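Local atomic coordinates of major capsid protein P2 (Pseudoalteromonas phage pm2, PDB entry 2VVF), a protein that forms the outer protein shell of a membrane-containing marine bacteriophage, assembling as homotrimers of a double jelly-roll subunit. Residues Leu164-His176 and Ile257-Phe269. Sequence-based numbering, arbitrary orientation.
Sequences LPRPVGYRIAAIH and IVEYMGVWSRNGF
Y260 lies alongside I172 on one face of the sheet and reaches P165 in the loop before strand 171-176. Its CB lies 3.8 Å from R171 O. CG stands beside the backbone N (chi1 -71°), which sends the ring along I172. There CD1 and CE1 run beside I172 CG1, the two side chains pointing the same way. CE1 also meets P167 CD, and the proline crosses the ring at about a right angle. At the tip, OH donates a hydrogen bond of 2.7 Å to P165 O, which lies at the ring edge. The donor is tilted 22° from the carbonyl plane. V258 CG1 and F269 CE2 lie over opposite faces of this ring, both toward its rim.

The C-terminal residue F269 folds back over the same loop. P167 CG sits over the centre of its ring in a CH-pi contact, 3.8 Å from the centroid. F269 CB lies over the Y170 ring, and the F269 ring turns its edge to that face, a T-shaped pair with planes at 68°. The F269 carboxylate forms a salt bridge with R148.

On the other face of the sheet, the one carrying H176 and E259, H176 NE2 gives E259 OE2 a nearly straight bond of 2.7 Å. E259 OE2 lies in the plane of the imidazole and is met on its anti side, somewhat out of the carboxylate plane. T220 binds H176 ND1.

Antiparallel backbone bonds join the strands, including H176 N to I257 O at 2.7 Å. A173 and A174 together face E259, with A173 in helix-like angles: a classic beta bulge. The pairing belongs to the C-terminal jelly roll of a double jelly-roll capsid protein.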
loop_
_atom_site.group_PDB
_atom_site.type_symbol
_atom_site.label_atom_id
_atom_site.label_comp_id
_atom_site.label_asym_id
_atom_site.label_seq_id
_atom_site.Cartn_x
_atom_site.Cartn_y
_atom_site.Cartn_z
ATOM N N LEU A 164 23.243 3.072 -25.721
ATOM C CA LEU A 164 22.617 3.895 -24.692
ATOM C C LEU A 164 23.683 4.452 -23.751
ATOM O O LEU A 164 24.583 3.731 -23.321
ATOM C CB LEU A 164 21.579 3.085 -23.908
ATOM C CG LEU A 164 20.253 2.818 -24.625
ATOM C CD1 LEU A 164 19.302 2.037 -23.733
ATOM C CD2 LEU A 164 19.610 4.116 -25.098
ATOM N N PRO A 165 23.590 5.744 -23.450
ATOM C CA PRO A 165 24.561 6.394 -22.575
ATOM C C PRO A 165 24.735 5.630 -21.267
ATOM O O PRO A 165 23.762 5.170 -20.670
ATOM C CB PRO A 165 23.931 7.763 -22.311
ATOM C CG PRO A 165 23.078 8.018 -23.505
ATOM C CD PRO A 165 22.542 6.675 -23.907
ATOM N N ARG A 166 25.982 5.502 -20.825
ATOM C CA ARG A 166 26.284 4.795 -19.586
ATOM C C ARG A 166 27.088 5.659 -18.621
ATOM O O ARG A 166 28.223 5.330 -18.284
ATOM C CB ARG A 166 27.043 3.497 -19.877
ATOM C CG ARG A 166 26.196 2.400 -20.500
ATOM C CD ARG A 166 26.869 1.044 -20.373
ATOM N NE ARG A 166 27.394 0.567 -21.649
ATOM C CZ ARG A 166 28.683 0.353 -21.893
ATOM N NH1 ARG A 166 29.585 0.574 -20.946
ATOM N NH2 ARG A 166 29.071 -0.083 -23.084
ATOM N N PRO A 167 26.493 6.761 -18.173
ATOM C CA PRO A 167 27.162 7.654 -17.230
ATOM C C PRO A 167 27.654 6.865 -16.020
ATOM O O PRO A 167 26.884 6.154 -15.375
ATOM C CB PRO A 167 26.053 8.635 -16.821
ATOM C CG PRO A 167 24.769 7.973 -17.223
ATOM C CD PRO A 167 25.104 7.171 -18.431
ATOM N N VAL A 168 28.946 6.974 -15.735
ATOM C CA VAL A 168 29.556 6.243 -14.629
ATOM C C VAL A 168 29.022 6.649 -13.257
ATOM O O VAL A 168 28.941 7.833 -12.933
ATOM C CB VAL A 168 31.093 6.329 -14.683
ATOM C CG1 VAL A 168 31.707 5.614 -13.488
ATOM C CG2 VAL A 168 31.612 5.740 -15.990
ATOM N N GLY A 169 28.680 5.652 -12.444
ATOM C CA GLY A 169 28.180 5.898 -11.096
ATOM C C GLY A 169 26.665 6.051 -11.055
ATOM O O GLY A 169 26.050 5.966 -9.991
ATOM N N TYR A 170 26.066 6.282 -12.217
ATOM C CA TYR A 170 24.622 6.448 -12.314
ATOM C C TYR A 170 23.921 5.097 -12.380
ATOM O O TYR A 170 24.566 4.060 -12.532
ATOM C CB TYR A 170 24.266 7.289 -13.542
ATOM C CG TYR A 170 24.571 8.760 -13.379
ATOM C CD1 TYR A 170 23.550 9.691 -13.260
ATOM C CD2 TYR A 170 25.881 9.217 -13.334
ATOM C CE1 TYR A 170 23.823 11.039 -13.105
ATOM C CE2 TYR A 170 26.166 10.561 -13.181
ATOM C CZ TYR A 170 25.133 11.469 -13.067
ATOM O OH TYR A 170 25.411 12.810 -12.910
ATOM N N ARG A 171 22.598 5.118 -12.268
ATOM C CA ARG A 171 21.800 3.899 -12.325
ATOM C C ARG A 171 20.675 4.057 -13.336
ATOM O O ARG A 171 20.379 5.165 -13.781
ATOM C CB ARG A 171 21.188 3.593 -10.956
ATOM C CG ARG A 171 22.191 3.400 -9.834
ATOM C CD ARG A 171 21.518 2.776 -8.622
ATOM N NE ARG A 171 22.456 2.034 -7.783
ATOM C CZ ARG A 171 22.482 0.708 -7.684
ATOM N NH1 ARG A 171 21.623 -0.030 -8.374
ATOM N NH2 ARG A 171 23.368 0.121 -6.894
ATOM N N ILE A 172 20.036 2.945 -13.676
ATOM C CA ILE A 172 18.906 2.960 -14.592
ATOM C C ILE A 172 17.710 2.330 -13.897
ATOM O O ILE A 172 17.722 1.142 -13.579
ATOM C CB ILE A 172 19.223 2.243 -15.915
ATOM C CG1 ILE A 172 20.328 2.986 -16.670
ATOM C CG2 ILE A 172 17.968 2.143 -16.774
ATOM C CD1 ILE A 172 20.765 2.293 -17.941
ATOM N N ALA A 173 16.695 3.143 -13.628
ATOM C CA ALA A 173 15.495 2.664 -12.953
ATOM C C ALA A 173 14.609 1.875 -13.907
ATOM O O ALA A 173 14.060 0.835 -13.539
ATOM C CB ALA A 173 14.724 3.832 -12.351
ATOM N N ALA A 174 14.468 2.374 -15.131
ATOM C CA ALA A 174 13.634 1.709 -16.121
ATOM C C ALA A 174 13.912 2.176 -17.542
ATOM O O ALA A 174 14.536 3.211 -17.759
ATOM C CB ALA A 174 12.164 1.900 -15.781
ATOM N N ILE A 175 13.434 1.398 -18.505
ATOM C CA ILE A 175 13.575 1.725 -19.917
ATOM C C ILE A 175 12.219 1.512 -20.577
ATOM O O ILE A 175 11.615 0.451 -20.438
ATOM C CB ILE A 175 14.661 0.870 -20.592
ATOM C CG1 ILE A 175 16.027 1.140 -19.961
ATOM C CG2 ILE A 175 14.697 1.139 -22.089
ATOM C CD1 ILE A 175 17.054 0.063 -20.254
ATOM N N HIS A 176 11.724 2.534 -21.262
ATOM C CA HIS A 176 10.427 2.441 -21.918
ATOM C C HIS A 176 10.555 2.534 -23.431
ATOM O O HIS A 176 10.952 3.567 -23.965
ATOM C CB HIS A 176 9.483 3.530 -21.405
ATOM C CG HIS A 176 9.449 3.646 -19.914
ATOM N ND1 HIS A 176 8.601 2.896 -19.129
ATOM C CD2 HIS A 176 10.162 4.421 -19.063
ATOM C CE1 HIS A 176 8.792 3.205 -17.858
ATOM N NE2 HIS A 176 9.734 4.128 -17.792
ATOM N N ILE A 257 12.719 5.745 -23.810
ATOM C CA ILE A 257 12.793 6.560 -22.603
ATOM C C ILE A 257 13.642 5.846 -21.561
ATOM O O ILE A 257 13.358 4.706 -21.196
ATOM C CB ILE A 257 11.391 6.866 -22.039
ATOM C CG1 ILE A 257 10.484 7.421 -23.137
ATOM C CG2 ILE A 257 11.484 7.847 -20.875
ATOM C CD1 ILE A 257 11.038 8.648 -23.814
ATOM N N VAL A 258 14.691 6.511 -21.091
ATOM C CA VAL A 258 15.565 5.930 -20.080
ATOM C C VAL A 258 15.545 6.774 -18.813
ATOM O O VAL A 258 15.915 7.947 -18.833
ATOM C CB VAL A 258 16.999 5.748 -20.604
ATOM C CG1 VAL A 258 17.866 5.057 -19.558
ATOM C CG2 VAL A 258 16.996 4.971 -21.907
ATOM N N GLU A 259 15.099 6.173 -17.716
ATOM C CA GLU A 259 15.042 6.864 -16.436
ATOM C C GLU A 259 16.340 6.636 -15.673
ATOM O O GLU A 259 16.519 5.603 -15.028
ATOM C CB GLU A 259 13.857 6.364 -15.609
ATOM C CG GLU A 259 12.501 6.765 -16.162
ATOM C CD GLU A 259 11.359 6.346 -15.258
ATOM O OE1 GLU A 259 11.170 6.986 -14.202
ATOM O OE2 GLU A 259 10.657 5.372 -15.598
ATOM N N TYR A 260 17.254 7.594 -15.772
ATOM C CA TYR A 260 18.534 7.499 -15.086
ATOM C C TYR A 260 18.392 8.006 -13.656
ATOM O O TYR A 260 17.404 8.651 -13.309
ATOM C CB TYR A 260 19.600 8.318 -15.820
ATOM C CG TYR A 260 20.040 7.722 -17.138
ATOM C CD1 TYR A 260 21.017 6.737 -17.185
ATOM C CD2 TYR A 260 19.497 8.166 -18.338
ATOM C CE1 TYR A 260 21.430 6.201 -18.390
ATOM C CE2 TYR A 260 19.905 7.635 -19.547
ATOM C CZ TYR A 260 20.869 6.654 -19.567
ATOM O OH TYR A 260 21.274 6.124 -20.768
ATOM N N MET A 261 19.396 7.718 -12.835
ATOM C CA MET A 261 19.408 8.150 -11.444
ATOM C C MET A 261 20.847 8.367 -10.994
ATOM O O MET A 261 21.747 7.627 -11.388
ATOM C CB MET A 261 18.762 7.089 -10.549
ATOM C CG MET A 261 17.254 6.978 -10.673
ATOM S SD MET A 261 16.599 5.671 -9.614
ATOM C CE MET A 261 17.791 4.368 -9.904
ATOM N N GLY A 262 21.057 9.369 -10.150
ATOM C CA GLY A 262 22.387 9.661 -9.639
ATOM C C GLY A 262 22.398 10.995 -8.898
ATOM O O GLY A 262 21.443 11.755 -8.966
ATOM N N VAL A 263 23.475 11.257 -8.173
ATOM C CA VAL A 263 23.669 12.497 -7.434
ATOM C C VAL A 263 23.983 13.568 -8.459
ATOM O O VAL A 263 24.968 13.482 -9.203
ATOM C CB VAL A 263 24.816 12.374 -6.388
ATOM C CG1 VAL A 263 25.084 13.688 -5.714
ATOM C CG2 VAL A 263 24.534 11.263 -5.376
ATOM N N TRP A 264 23.110 14.563 -8.515
ATOM C CA TRP A 264 23.274 15.648 -9.458
ATOM C C TRP A 264 24.607 16.358 -9.280
ATOM O O TRP A 264 25.022 16.671 -8.163
ATOM C CB TRP A 264 22.122 16.644 -9.348
ATOM C CG TRP A 264 22.155 17.689 -10.421
ATOM C CD1 TRP A 264 21.668 17.576 -11.692
ATOM C CD2 TRP A 264 22.737 18.997 -10.330
ATOM N NE1 TRP A 264 21.896 18.737 -12.392
ATOM C CE2 TRP A 264 22.549 19.626 -11.578
ATOM C CE3 TRP A 264 23.389 19.701 -9.311
ATOM C CZ2 TRP A 264 22.989 20.923 -11.835
ATOM C CZ3 TRP A 264 23.826 20.988 -9.569
ATOM C CH2 TRP A 264 23.626 21.585 -10.821
ATOM N N SER A 265 25.272 16.610 -10.401
ATOM C CA SER A 265 26.556 17.296 -10.399
ATOM C C SER A 265 26.539 18.432 -11.413
ATOM O O SER A 265 26.013 18.285 -12.519
ATOM C CB SER A 265 27.690 16.321 -10.717
ATOM O OG SER A 265 28.932 16.999 -10.801
ATOM N N ARG A 266 27.111 19.567 -11.017
ATOM C CA ARG A 266 27.167 20.754 -11.862
ATOM C C ARG A 266 27.833 20.472 -13.205
ATOM O O ARG A 266 27.603 21.185 -14.183
ATOM C CB ARG A 266 27.914 21.881 -11.146
ATOM C CG ARG A 266 27.168 22.473 -9.965
ATOM C CD ARG A 266 27.866 23.726 -9.452
ATOM N NE ARG A 266 27.146 24.342 -8.341
ATOM C CZ ARG A 266 27.674 24.564 -7.140
ATOM N NH1 ARG A 266 26.947 25.133 -6.189
ATOM N NH2 ARG A 266 28.930 24.216 -6.892
ATOM N N ASN A 267 28.679 19.447 -13.242
ATOM C CA ASN A 267 29.378 19.091 -14.470
ATOM C C ASN A 267 29.158 17.622 -14.802
ATOM O O ASN A 267 30.016 16.977 -15.407
ATOM C CB ASN A 267 30.875 19.375 -14.336
ATOM C CG ASN A 267 31.163 20.603 -13.492
ATOM O OD1 ASN A 267 30.504 20.849 -12.480
ATOM N ND2 ASN A 267 32.152 21.386 -13.908
ATOM N N GLY A 268 28.010 17.092 -14.386
ATOM C CA GLY A 268 27.691 15.688 -14.618
ATOM C C GLY A 268 26.638 15.463 -15.699
ATOM O O GLY A 268 26.280 16.378 -16.438
ATOM N N PHE A 269 26.157 14.226 -15.781
ATOM C CA PHE A 269 25.155 13.819 -16.763
ATOM C C PHE A 269 23.977 14.790 -16.839
ATOM O O PHE A 269 23.517 15.259 -15.773
ATOM C CB PHE A 269 24.649 12.414 -16.433
ATOM C CG PHE A 269 23.874 11.768 -17.546
ATOM C CD1 PHE A 269 24.433 11.621 -18.805
ATOM C CD2 PHE A 269 22.593 11.288 -17.327
ATOM C CE1 PHE A 269 23.724 11.019 -19.828
ATOM C CE2 PHE A 269 21.881 10.685 -18.344
ATOM C CZ PHE A 269 22.447 10.551 -19.598
ATOM O OXT PHE A 269 23.506 15.050 -17.968
#